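Local coordinates for 2-dehydropantoate 2-reductase (Bacillus subtilis, PDB 3EGO), which probably catalyses the NADPH-dependent reduction of 2-dehydropantoate (ketopantoate) to (R)-pantoate, the second step in making pantoate for pantothenate biosynthesis, at residues A[18-21]-A[22-25]; A[106-109]-A[110-113]; A[236-239]-A[240-243]; A[100-103]-A[104-107]. All coordinates share one frame; numbering follows the deposited sequence.

All four contacts are local, formed where a helix begins or ends, and they show how differently such places can be finished. Interactions 1 and 3 are C-terminal ends in which a side-chain hydroxyl folds back onto a helix carbonyl; the first is half buried against the nucleotide-binding sheet, the second lies at the surface of the C-terminal helical domain. Interactions 2 and 4 share helix 103-109, with centres about 10 Å apart: 100-107 opens it beside the probable cofactor and substrate site with a water-bridged histidine, and 106-113 closes it at the surface, relying on apolar contact and one weak backbone bond.

Interaction 1 of 4, residues A[18-21]-A[22-25]; sequences AYYL and SLYH
Ser-22 turns its hydroxyl back onto the last turn of helix 12-22, its OG donating to Tyr-19 O at 2.7 Å. The torsion responsible (chi1 85°) tucks OG between its own backbone N and carbonyl carbon, which brings it over the preceding turn, while Ser-22 N keeps the regular helical bond to Ala-18 O. This is the tight part of the contact. Ala-18 and Tyr-19 press on strands 45-49 and 52-61, and the Tyr-20 ring carries Tyr-19 CD2 3.7 Å above its centre. Beyond it, Tyr-20 OH is hydrogen-bonded to His-136 and Lys-49.

The looser side is formed by Leu-23 and Tyr-24, both largely exposed. Leu-23 sends its two methyls to different tyrosines: CD2 lies 4.0 Å from Tyr-19 OH, and CD1, on a side chain running alongside that of Tyr-20, lies 4.1 Å from Tyr-20 CD2. Its amide bonds to Tyr-20 O. The chain then leaves the helix through Leu-21 O, which accepts from two amides, Tyr-24 N at 3.0 Å and His-25 N at 2.8 Å. His-25 NE2 is held by Leu-158 O.

The chemistry implies an ending secured chiefly by polar bonds: the carbonyls of Ala-18 to Leu-21 each receive a bond from the serine or from a following amide, as helix 12-22, which follows the glycine-rich loop that probably binds NADP(+), gives way to strand 26-30.

Interaction 2 of 4, residues A[106-109]-A[110-113]; sequences HDLK and DWHV
Leu-108 and Trp-111 make the apolar part of this turn: Leu-108 CD2 comes within 4.0 Å of Trp-111 CE3, on the six-membered part of the indole, the two side chains meeting at a slant. With CG of Trp-111 anti to the backbone N (chi1 -163°), the indole swings toward the body of the domain, where it meets Phe-84 edge-to-face and touches Phe-97 and Ile-117. Leu-108 reaches the same neighbours, so the pair shares one hydrophobic patch. Within the loop itself, Val-113 CG1 lies 3.2 Å above one face of the indole, offset toward its rim. Trp-111 CB, for its part, rests 3.4 Å from Leu-108 O.

Polar bonding is slight by comparison. Trp-111 N gives a weak hydrogen bond to Leu-108 O, 3.2 Å long and bent to 123°.

The charged residues lie outside this patch. Lys-109 and Asp-110 are exposed, and Lys-109 CB is 4.1 Å from Asp-110 OD1, a passing contact without a bond. One turn earlier, His-106 stacks on Tyr-267 and hydrogen-bonds Glu-271, both of helix 261-274.

The arrangement is that of a helix-to-strand connection in a Rossmann-type domain, with an apolar contact of leucine and tryptophan where the chain leaves helix 103-109 for strand 116-128.

Interaction 3 of 4, residues A[236-239]-A[240-243]; sequences QAVC and GQTK
Gln-236 and Ala-237 open the contact with ordinary helical bonds, Gln-236 O accepting from Gly-240 N and Ala-237 O from Gln-241 N, each at 3.0 Å. The Gln-241 side chain, extended beyond CG, passes close by the second of these carbonyls, its CG 3.3 Å from Ala-237 O.

Val-238 is where the pattern changes. Its carbonyl O is gripped twice by one residue: Thr-242 N at 3.0 Å and Thr-242 OG1 at 2.8 Å arrive from opposite faces of the carbonyl plane. A chi1 of 56° holds OG1 between the threonine's own backbone N and carbonyl carbon and thus directs it back at the helix. OG1 also hydrogen-bonds Asn-199 ND2, which by similarity belongs to a substrate-binding residue. A valine at this position would probably leave both Val-238 O and Asn-199 short of a hydroxyl partner and let the asparagine amide turn more freely.

Cys-239, the last of the segment, is buried against Ile-188, Leu-203 and Met-212, while its carbonyl O takes a weak bond from Thr-242 N, 3.3 Å long.

Thr-242 is the first residue to leave helical angles, so the site is a helix C-terminus closed by a threonine hydroxyl, set in the all-helical C-terminal domain of ketopantoate reductases beside the probable substrate pocket.

Interaction 4 of 4, residues A[100-103]-A[104-107]; sequences NGMG and HIHD
His-104 folds its imidazole back over the loop that precedes its helix. Followed outward, its CB lies 3.7 Å from Gly-103 C, and a chi1 of 61° then sets CG between the backbone N and carbonyl carbon, sending the ring toward residues 101-102. ND1 hydrogen-bonds a water at 3.0 Å; this water in turn donates to Asn-100 O at 2.6 Å, linking the ring to the backbone of Asn-100. At the tip, CE1 meets Gly-101 O at 3.2 Å, the oxygen lying at the ring edge and in its plane, while Ile-105 CD1 sits above one face, offset toward the rim. An alanine here would probably leave the bridging water without its second protein partner and the Gly-101 carbonyl without the ring edge beside it, letting the loop shift.

In the first turn, Ile-105 N donates to Met-102 O at 2.9 Å. Met-102 CB packs 4.0 Å from Ile-105 CG1, and both side chains lean on helix 174-195. Asp-107 OD1 lies only 2.9 Å from Gly-103 O, two acceptors with no bond between them, whereas His-106 N reaches that same carbonyl oxygen weakly.

Asn-100, which probably binds both NADP(+) and substrate, is held through ND2 by Glu-260. The whole is a strand-loop-helix element of the Rossmann-type domain, in which the loop after strand 94-97 borders the probable active-site cleft.

Interaction 1 of 4, residues A[18-21]-A[22-25]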
ATOM      1  N   ALA A  18     -29.452  17.826  10.247  1.00 22.28           N
ATOM      2  CA  ALA A  18     -30.106  18.484  11.389  1.00 20.88           C
ATOM      3  C   ALA A  18     -30.472  19.914  11.009  1.00 23.03           C
ATOM      4  O   ALA A  18     -31.569  20.341  11.287  1.00 24.85           O
ATOM      5  CB  ALA A  18     -29.159  18.469  12.601  1.00 19.75           C
ATOM      6  N   TYR A  19     -29.571  20.648  10.351  1.00 20.16           N
ATOM      7  CA  TYR A  19     -29.904  21.998   9.962  1.00 22.87           C
ATOM      8  C   TYR A  19     -31.174  22.051   9.073  1.00 24.87           C
ATOM      9  O   TYR A  19     -32.171  22.778   9.319  1.00 22.62           O
ATOM     10  CB  TYR A  19     -28.725  22.702   9.247  1.00 23.69           C
ATOM     11  CG  TYR A  19     -29.232  24.061   8.779  1.00 27.19           C
ATOM     12  CD1 TYR A  19     -29.347  25.124   9.681  1.00 28.16           C
ATOM     13  CD2 TYR A  19     -29.700  24.246   7.477  1.00 23.78           C
ATOM     14  CE1 TYR A  19     -29.869  26.337   9.275  1.00 25.09           C
ATOM     15  CE2 TYR A  19     -30.216  25.422   7.073  1.00 23.67           C
ATOM     16  CZ  TYR A  19     -30.320  26.467   7.990  1.00 29.66           C
ATOM     17  OH  TYR A  19     -30.851  27.661   7.571  1.00 34.60           O
ATOM     18  N   TYR A  20     -31.171  21.248   8.029  1.00 21.89           N
ATOM     19  CA  TYR A  20     -32.206  21.409   7.066  1.00 24.66           C
ATOM     20  C   TYR A  20     -33.520  20.836   7.540  1.00 23.57           C
ATOM     21  O   TYR A  20     -34.576  21.400   7.218  1.00 28.03           O
ATOM     22  CB  TYR A  20     -31.764  20.829   5.711  1.00 22.44           C
ATOM     23  CG  TYR A  20     -30.854  21.724   4.917  1.00 24.15           C
ATOM     24  CD1 TYR A  20     -29.511  21.405   4.739  1.00 23.46           C
ATOM     25  CD2 TYR A  20     -31.352  22.871   4.300  1.00 18.70           C
ATOM     26  CE1 TYR A  20     -28.676  22.203   3.978  1.00 25.04           C
ATOM     27  CE2 TYR A  20     -30.534  23.673   3.540  1.00 22.29           C
ATOM     28  CZ  TYR A  20     -29.181  23.328   3.384  1.00 21.09           C
ATOM     29  OH  TYR A  20     -28.341  24.125   2.609  1.00 21.99           O
ATOM     30  N   LEU A  21     -33.490  19.733   8.300  1.00 21.16           N
ATOM     31  CA  LEU A  21     -34.756  19.137   8.787  1.00 22.09           C
ATOM     32  C   LEU A  21     -35.355  19.986   9.931  1.00 23.78           C
ATOM     33  O   LEU A  21     -36.570  20.070  10.080  1.00 25.19           O
ATOM     34  CB  LEU A  21     -34.561  17.686   9.250  1.00 21.48           C
ATOM     35  CG  LEU A  21     -34.193  16.729   8.081  1.00 20.16           C
ATOM     36  CD1 LEU A  21     -33.720  15.330   8.580  1.00 21.35           C
ATOM     37  CD2 LEU A  21     -35.400  16.637   7.109  1.00 19.68           C
ATOM     38  N   SER A  22     -34.494  20.674  10.667  1.00 24.90           N
ATOM     39  CA  SER A  22     -34.943  21.624  11.710  1.00 25.58           C
ATOM     40  C   SER A  22     -35.821  22.745  11.136  1.00 29.03           C
ATOM     41  O   SER A  22     -36.598  23.358  11.873  1.00 28.94           O
ATOM     42  CB  SER A  22     -33.744  22.244  12.405  1.00 26.65           C
ATOM     43  OG  SER A  22     -33.280  23.368  11.667  1.00 30.58           O
ATOM     44  N   LEU A  23     -35.729  23.011   9.836  1.00 26.16           N
ATOM     45  CA  LEU A  23     -36.571  24.039   9.217  1.00 27.99           C
ATOM     46  C   LEU A  23     -38.037  23.669   9.188  1.00 28.95           C
ATOM     47  O   LEU A  23     -38.864  24.541   9.005  1.00 30.05           O
ATOM     48  CB  LEU A  23     -36.128  24.379   7.782  1.00 26.52           C
ATOM     49  CG  LEU A  23     -34.685  24.881   7.602  1.00 31.64           C
ATOM     50  CD1 LEU A  23     -34.367  24.954   6.126  1.00 29.97           C
ATOM     51  CD2 LEU A  23     -34.498  26.242   8.213  1.00 35.44           C
ATOM     52  N   TYR A  24     -38.336  22.376   9.380  1.00 30.41           N
ATOM     53  CA  TYR A  24     -39.673  21.849   9.247  1.00 31.50           C
ATOM     54  C   TYR A  24     -40.075  21.035  10.436  1.00 31.93           C
ATOM     55  O   TYR A  24     -41.261  20.796  10.647  1.00 35.77           O
ATOM     56  CB  TYR A  24     -39.807  21.004   7.964  1.00 31.54           C
ATOM     57  CG  TYR A  24     -39.663  21.841   6.743  1.00 33.54           C
ATOM     58  CD1 TYR A  24     -38.424  21.990   6.129  1.00 27.80           C
ATOM     59  CD2 TYR A  24     -40.747  22.577   6.247  1.00 31.70           C
ATOM     60  CE1 TYR A  24     -38.281  22.780   5.030  1.00 30.93           C
ATOM     61  CE2 TYR A  24     -40.601  23.383   5.137  1.00 35.07           C
ATOM     62  CZ  TYR A  24     -39.361  23.474   4.529  1.00 35.14           C
ATOM     63  OH  TYR A  24     -39.174  24.293   3.440  1.00 33.88           O
ATOM     64  N   HIS A  25     -39.113  20.576  11.220  1.00 30.42           N
ATOM     65  CA  HIS A  25     -39.435  19.639  12.270  1.00 31.42           C
ATOM     66  C   HIS A  25     -38.651  19.922  13.553  1.00 31.53           C
ATOM     67  O   HIS A  25     -37.732  20.706  13.545  1.00 31.27           O
ATOM     68  CB  HIS A  25     -39.112  18.210  11.843  1.00 32.31           C
ATOM     69  CG  HIS A  25     -39.802  17.765  10.592  1.00 37.89           C
ATOM     70  ND1 HIS A  25     -41.165  17.549  10.529  1.00 41.64           N
ATOM     71  CD2 HIS A  25     -39.310  17.449   9.364  1.00 35.58           C
ATOM     72  CE1 HIS A  25     -41.488  17.147   9.311  1.00 42.69           C
ATOM     73  NE2 HIS A  25     -40.385  17.089   8.581  1.00 34.65           N
TER

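Interaction 2 of 4, residues A[106-109]-A[110-113]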
ATOM      1  N   HIS A 106     -25.658  -6.251   5.578  1.00 43.94           N
ATOM      2  CA  HIS A 106     -25.595  -7.580   6.207  1.00 45.39           C
ATOM      3  C   HIS A 106     -26.198  -7.582   7.631  1.00 48.07           C
ATOM      4  O   HIS A 106     -26.892  -8.525   8.021  1.00 48.44           O
ATOM      5  CB  HIS A 106     -24.164  -8.153   6.166  1.00 45.54           C
ATOM      6  CG  HIS A 106     -23.687  -8.498   4.787  1.00 43.50           C
ATOM      7  ND1 HIS A 106     -22.396  -8.270   4.365  1.00 49.12           N
ATOM      8  CD2 HIS A 106     -24.334  -9.046   3.728  1.00 45.33           C
ATOM      9  CE1 HIS A 106     -22.263  -8.667   3.108  1.00 47.28           C
ATOM     10  NE2 HIS A 106     -23.428  -9.138   2.696  1.00 47.91           N
ATOM     11  N   ASP A 107     -25.970  -6.517   8.392  1.00 49.27           N
ATOM     12  CA  ASP A 107     -26.571  -6.385   9.723  1.00 51.16           C
ATOM     13  C   ASP A 107     -28.096  -6.261   9.666  1.00 51.21           C
ATOM     14  O   ASP A 107     -28.812  -6.849  10.478  1.00 48.97           O
ATOM     15  CB  ASP A 107     -25.984  -5.174  10.463  1.00 52.98           C
ATOM     16  CG  ASP A 107     -24.481  -4.995  10.217  1.00 58.53           C
ATOM     17  OD1 ASP A 107     -23.861  -5.859   9.545  1.00 60.07           O
ATOM     18  OD2 ASP A 107     -23.922  -3.976  10.685  1.00 61.31           O
ATOM     19  N   LEU A 108     -28.589  -5.484   8.705  1.00 50.42           N
ATOM     20  CA  LEU A 108     -30.029  -5.274   8.535  1.00 50.75           C
ATOM     21  C   LEU A 108     -30.785  -6.492   8.023  1.00 52.71           C
ATOM     22  O   LEU A 108     -31.942  -6.692   8.376  1.00 52.05           O
ATOM     23  CB  LEU A 108     -30.290  -4.135   7.548  1.00 49.34           C
ATOM     24  CG  LEU A 108     -29.769  -2.752   7.878  1.00 42.06           C
ATOM     25  CD1 LEU A 108     -30.199  -1.796   6.800  1.00 41.57           C
ATOM     26  CD2 LEU A 108     -30.271  -2.337   9.204  1.00 31.90           C
ATOM     27  N   LYS A 109     -30.136  -7.258   7.149  1.00 56.79           N
ATOM     28  CA  LYS A 109     -30.724  -8.442   6.535  1.00 61.43           C
ATOM     29  C   LYS A 109     -31.379  -9.339   7.577  1.00 64.07           C
ATOM     30  O   LYS A 109     -32.527  -9.762   7.424  1.00 65.62           O
ATOM     31  CB  LYS A 109     -29.634  -9.246   5.831  1.00 61.74           C
ATOM     32  CG  LYS A 109     -30.010  -9.736   4.455  1.00 64.52           C
ATOM     33  CD  LYS A 109     -29.601  -8.720   3.402  1.00 66.12           C
ATOM     34  CE  LYS A 109     -30.012  -9.177   2.018  1.00 69.33           C
ATOM     35  NZ  LYS A 109     -29.088  -8.663   0.965  1.00 71.84           N
ATOM     36  N   ASP A 110     -30.620  -9.647   8.623  1.00 67.22           N
ATOM     37  CA  ASP A 110     -31.091 -10.505   9.701  1.00 69.32           C
ATOM     38  C   ASP A 110     -31.316  -9.653  10.931  1.00 68.70           C
ATOM     39  O   ASP A 110     -30.678  -9.854  11.966  1.00 69.80           O
ATOM     40  CB  ASP A 110     -30.052 -11.581  10.020  1.00 70.09           C
ATOM     41  CG  ASP A 110     -29.473 -12.215   8.776  1.00 74.53           C
ATOM     42  OD1 ASP A 110     -30.259 -12.675   7.914  1.00 77.60           O
ATOM     43  OD2 ASP A 110     -28.229 -12.255   8.665  1.00 77.80           O
ATOM     44  N   TRP A 111     -32.203  -8.678  10.818  1.00 66.85           N
ATOM     45  CA  TRP A 111     -32.522  -7.865  11.975  1.00 64.69           C
ATOM     46  C   TRP A 111     -33.995  -8.019  12.310  1.00 64.81           C
ATOM     47  O   TRP A 111     -34.870  -7.529  11.595  1.00 65.55           O
ATOM     48  CB  TRP A 111     -32.127  -6.388  11.773  1.00 62.05           C
ATOM     49  CG  TRP A 111     -32.079  -5.631  13.066  1.00 58.30           C
ATOM     50  CD1 TRP A 111     -31.837  -6.155  14.299  1.00 57.99           C
ATOM     51  CD2 TRP A 111     -32.257  -4.220  13.260  1.00 58.94           C
ATOM     52  NE1 TRP A 111     -31.872  -5.168  15.252  1.00 54.23           N
ATOM     53  CE2 TRP A 111     -32.121  -3.969  14.642  1.00 57.61           C
ATOM     54  CE3 TRP A 111     -32.527  -3.144  12.405  1.00 57.25           C
ATOM     55  CZ2 TRP A 111     -32.246  -2.691  15.189  1.00 58.68           C
ATOM     56  CZ3 TRP A 111     -32.654  -1.872  12.952  1.00 54.86           C
ATOM     57  CH2 TRP A 111     -32.509  -1.657  14.327  1.00 56.25           C
ATOM     58  N   HIS A 112     -34.252  -8.726  13.404  1.00 64.07           N
ATOM     59  CA  HIS A 112     -35.599  -8.933  13.873  1.00 62.66           C
ATOM     60  C   HIS A 112     -36.017  -7.764  14.752  1.00 61.96           C
ATOM     61  O   HIS A 112     -35.648  -7.704  15.917  1.00 62.01           O
ATOM     62  CB  HIS A 112     -35.698 -10.258  14.642  1.00 62.84           C
ATOM     63  CG  HIS A 112     -37.080 -10.827  14.676  1.00 62.21           C
ATOM     64  ND1 HIS A 112     -37.763 -11.186  13.533  1.00 61.29           N
ATOM     65  CD2 HIS A 112     -37.914 -11.088  15.711  1.00 63.32           C
ATOM     66  CE1 HIS A 112     -38.958 -11.643  13.862  1.00 60.12           C
ATOM     67  NE2 HIS A 112     -39.074 -11.597  15.178  1.00 60.38           N
ATOM     68  N   VAL A 113     -36.766  -6.824  14.178  1.00 59.02           N
ATOM     69  CA  VAL A 113     -37.295  -5.689  14.932  1.00 56.31           C
ATOM     70  C   VAL A 113     -38.633  -5.253  14.359  1.00 54.23           C
ATOM     71  O   VAL A 113     -39.009  -5.647  13.245  1.00 53.63           O
ATOM     72  CB  VAL A 113     -36.326  -4.471  14.936  1.00 56.90           C
ATOM     73  CG1 VAL A 113     -35.117  -4.754  15.828  1.00 57.08           C
ATOM     74  CG2 VAL A 113     -35.899  -4.108  13.515  1.00 54.99           C
TER

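Interaction 3 of 4, residues A[236-239]-A[240-243]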
ATOM      1  N   GLN A 236     -15.327   5.896 -14.356  1.00 36.90           N
ATOM      2  CA  GLN A 236     -14.332   6.766 -14.984  1.00 39.06           C
ATOM      3  C   GLN A 236     -14.819   8.201 -15.049  1.00 39.80           C
ATOM      4  O   GLN A 236     -14.042   9.155 -14.843  1.00 40.13           O
ATOM      5  CB  GLN A 236     -14.011   6.278 -16.385  1.00 38.00           C
ATOM      6  CG  GLN A 236     -13.457   4.887 -16.425  1.00 38.04           C
ATOM      7  CD  GLN A 236     -13.429   4.351 -17.838  1.00 45.40           C
ATOM      8  OE1 GLN A 236     -14.291   3.551 -18.227  1.00 49.49           O
ATOM      9  NE2 GLN A 236     -12.463   4.817 -18.629  1.00 41.51           N
ATOM     10  N   ALA A 237     -16.106   8.342 -15.344  1.00 42.61           N
ATOM     11  CA  ALA A 237     -16.772   9.644 -15.316  1.00 42.55           C
ATOM     12  C   ALA A 237     -16.579  10.364 -13.977  1.00 42.85           C
ATOM     13  O   ALA A 237     -16.161  11.528 -13.972  1.00 41.89           O
ATOM     14  CB  ALA A 237     -18.245   9.485 -15.636  1.00 43.25           C
ATOM     15  N   VAL A 238     -16.877   9.682 -12.855  1.00 42.13           N
ATOM     16  CA  VAL A 238     -16.807  10.317 -11.525  1.00 42.28           C
ATOM     17  C   VAL A 238     -15.375  10.617 -11.123  1.00 44.33           C
ATOM     18  O   VAL A 238     -15.088  11.633 -10.468  1.00 42.97           O
ATOM     19  CB  VAL A 238     -17.427   9.463 -10.429  1.00 42.27           C
ATOM     20  CG1 VAL A 238     -17.103  10.046  -9.063  1.00 39.66           C
ATOM     21  CG2 VAL A 238     -18.930   9.325 -10.627  1.00 43.77           C
ATOM     22  N   CYS A 239     -14.469   9.727 -11.524  1.00 44.96           N
ATOM     23  CA  CYS A 239     -13.054   9.993 -11.410  1.00 43.95           C
ATOM     24  C   CYS A 239     -12.708  11.324 -12.049  1.00 45.15           C
ATOM     25  O   CYS A 239     -11.935  12.117 -11.496  1.00 44.67           O
ATOM     26  CB  CYS A 239     -12.284   8.919 -12.157  1.00 45.28           C
ATOM     27  SG  CYS A 239     -11.713   7.645 -11.111  1.00 47.19           S
ATOM     28  N   GLY A 240     -13.238  11.526 -13.254  1.00 47.37           N
ATOM     29  CA  GLY A 240     -12.993  12.742 -14.019  1.00 48.63           C
ATOM     30  C   GLY A 240     -13.516  13.966 -13.292  1.00 47.73           C
ATOM     31  O   GLY A 240     -12.817  14.968 -13.166  1.00 49.60           O
ATOM     32  N   GLN A 241     -14.746  13.871 -12.797  1.00 49.05           N
ATOM     33  CA  GLN A 241     -15.370  14.964 -12.048  1.00 47.70           C
ATOM     34  C   GLN A 241     -14.632  15.354 -10.779  1.00 47.99           C
ATOM     35  O   GLN A 241     -14.656  16.531 -10.386  1.00 47.03           O
ATOM     36  CB  GLN A 241     -16.810  14.617 -11.703  1.00 48.36           C
ATOM     37  CG  GLN A 241     -17.642  14.233 -12.908  1.00 47.50           C
ATOM     38  CD  GLN A 241     -18.974  13.673 -12.505  1.00 49.37           C
ATOM     39  OE1 GLN A 241     -19.707  13.144 -13.334  1.00 54.51           O
ATOM     40  NE2 GLN A 241     -19.295  13.769 -11.214  1.00 53.72           N
ATOM     41  N   THR A 242     -13.978  14.381 -10.138  1.00 46.86           N
ATOM     42  CA  THR A 242     -13.214  14.621  -8.910  1.00 44.76           C
ATOM     43  C   THR A 242     -11.679  14.578  -9.111  1.00 45.59           C
ATOM     44  O   THR A 242     -10.937  14.267  -8.193  1.00 43.55           O
ATOM     45  CB  THR A 242     -13.631  13.627  -7.821  1.00 46.70           C
ATOM     46  OG1 THR A 242     -13.474  12.282  -8.306  1.00 43.09           O
ATOM     47  CG2 THR A 242     -15.095  13.847  -7.421  1.00 45.34           C
ATOM     48  N   LYS A 243     -11.204  14.917 -10.306  1.00 47.38           N
ATOM     49  CA  LYS A 243      -9.790  14.708 -10.663  1.00 50.24           C
ATOM     50  C   LYS A 243      -8.748  15.253  -9.688  1.00 48.69           C
ATOM     51  O   LYS A 243      -7.706  14.639  -9.491  1.00 50.09           O
ATOM     52  CB  LYS A 243      -9.483  15.168 -12.107  1.00 51.18           C
ATOM     53  CG  LYS A 243      -9.860  16.619 -12.455  1.00 54.94           C
ATOM     54  CD  LYS A 243      -9.347  16.971 -13.858  1.00 55.36           C
ATOM     55  CE  LYS A 243      -9.392  18.473 -14.153  1.00 59.80           C
ATOM     56  NZ  LYS A 243      -8.527  19.310 -13.257  1.00 60.14           N
TER

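Interaction 4 of 4, residues A[100-103]-A[104-107]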
ATOM      1  N   ASN A 100     -22.261   5.129   4.702  1.00 33.11           N
ATOM      2  CA  ASN A 100     -21.447   4.880   3.511  1.00 35.63           C
ATOM      3  C   ASN A 100     -21.107   3.403   3.470  1.00 34.49           C
ATOM      4  O   ASN A 100     -20.969   2.771   4.522  1.00 31.31           O
ATOM      5  CB  ASN A 100     -20.148   5.691   3.541  1.00 36.68           C
ATOM      6  CG  ASN A 100     -20.385   7.178   3.398  1.00 37.82           C
ATOM      7  OD1 ASN A 100     -21.265   7.614   2.653  1.00 44.39           O
ATOM      8  ND2 ASN A 100     -19.578   7.977   4.108  1.00 47.97           N
ATOM      9  N   GLY A 101     -20.979   2.850   2.269  1.00 33.75           N
ATOM     10  CA  GLY A 101     -20.715   1.427   2.147  1.00 34.21           C
ATOM     11  C   GLY A 101     -21.988   0.614   2.282  1.00 36.09           C
ATOM     12  O   GLY A 101     -23.081   1.178   2.326  1.00 34.07           O
ATOM     13  N   MET A 102     -21.838  -0.708   2.337  1.00 34.31           N
ATOM     14  CA  MET A 102     -22.977  -1.624   2.404  1.00 33.54           C
ATOM     15  C   MET A 102     -22.812  -2.680   3.489  1.00 34.54           C
ATOM     16  O   MET A 102     -23.626  -3.583   3.571  1.00 36.14           O
ATOM     17  CB  MET A 102     -23.243  -2.286   1.030  1.00 32.55           C
ATOM     18  CG  MET A 102     -23.931  -1.357  -0.030  1.00 30.33           C
ATOM     19  SD  MET A 102     -24.236  -2.035  -1.705  1.00 22.32           S
ATOM     20  CE  MET A 102     -25.690  -3.007  -1.277  1.00 28.09           C
ATOM     21  N   GLY A 103     -21.796  -2.548   4.352  1.00 36.54           N
ATOM     22  CA  GLY A 103     -21.594  -3.484   5.470  1.00 32.97           C
ATOM     23  C   GLY A 103     -22.796  -3.544   6.406  1.00 37.80           C
ATOM     24  O   GLY A 103     -23.057  -4.577   7.044  1.00 39.20           O
ATOM     25  N   HIS A 104     -23.554  -2.449   6.487  1.00 33.68           N
ATOM     26  CA  HIS A 104     -24.738  -2.427   7.362  1.00 34.04           C
ATOM     27  C   HIS A 104     -25.860  -3.274   6.795  1.00 34.07           C
ATOM     28  O   HIS A 104     -26.747  -3.720   7.528  1.00 35.72           O
ATOM     29  CB  HIS A 104     -25.241  -1.002   7.639  1.00 31.52           C
ATOM     30  CG  HIS A 104     -25.661  -0.243   6.416  1.00 32.94           C
ATOM     31  ND1 HIS A 104     -24.805   0.003   5.362  1.00 28.74           N
ATOM     32  CD2 HIS A 104     -26.820   0.385   6.108  1.00 24.90           C
ATOM     33  CE1 HIS A 104     -25.426   0.723   4.446  1.00 32.79           C
ATOM     34  NE2 HIS A 104     -26.649   0.974   4.877  1.00 30.08           N
ATOM     35  N   ILE A 105     -25.804  -3.486   5.491  1.00 36.66           N
ATOM     36  CA  ILE A 105     -26.828  -4.253   4.784  1.00 38.76           C
ATOM     37  C   ILE A 105     -26.836  -5.697   5.282  1.00 40.40           C
ATOM     38  O   ILE A 105     -27.893  -6.285   5.444  1.00 40.74           O
ATOM     39  CB  ILE A 105     -26.605  -4.195   3.266  1.00 37.12           C
ATOM     40  CG1 ILE A 105     -26.786  -2.756   2.761  1.00 39.64           C
ATOM     41  CG2 ILE A 105     -27.534  -5.154   2.558  1.00 40.89           C
ATOM     42  CD1 ILE A 105     -28.157  -2.134   3.136  1.00 26.18           C
ATOM     43  N   HIS A 106     -25.658  -6.251   5.578  1.00 43.94           N
ATOM     44  CA  HIS A 106     -25.595  -7.580   6.207  1.00 45.39           C
ATOM     45  C   HIS A 106     -26.198  -7.582   7.631  1.00 48.07           C
ATOM     46  O   HIS A 106     -26.892  -8.525   8.021  1.00 48.44           O
ATOM     47  CB  HIS A 106     -24.164  -8.153   6.166  1.00 45.54           C
ATOM     48  CG  HIS A 106     -23.687  -8.498   4.787  1.00 43.50           C
ATOM     49  ND1 HIS A 106     -22.396  -8.270   4.365  1.00 49.12           N
ATOM     50  CD2 HIS A 106     -24.334  -9.046   3.728  1.00 45.33           C
ATOM     51  CE1 HIS A 106     -22.263  -8.667   3.108  1.00 47.28           C
ATOM     52  NE2 HIS A 106     -23.428  -9.138   2.696  1.00 47.91           N
ATOM     53  N   ASP A 107     -25.970  -6.517   8.392  1.00 49.27           N
ATOM     54  CA  ASP A 107     -26.571  -6.385   9.723  1.00 51.16           C
ATOM     55  C   ASP A 107     -28.096  -6.261   9.666  1.00 51.21           C
ATOM     56  O   ASP A 107     -28.812  -6.849  10.478  1.00 48.97           O
ATOM     57  CB  ASP A 107     -25.984  -5.174  10.463  1.00 52.98           C
ATOM     58  CG  ASP A 107     -24.481  -4.995  10.217  1.00 58.53           C
ATOM     59  OD1 ASP A 107     -23.861  -5.859   9.545  1.00 60.07           O
ATOM     60  OD2 ASP A 107     -23.922  -3.976  10.685  1.00 61.31           O
TER
HETATM   61  O   HOH W   1     -21.903   0.518   5.515  1.00 34.96           O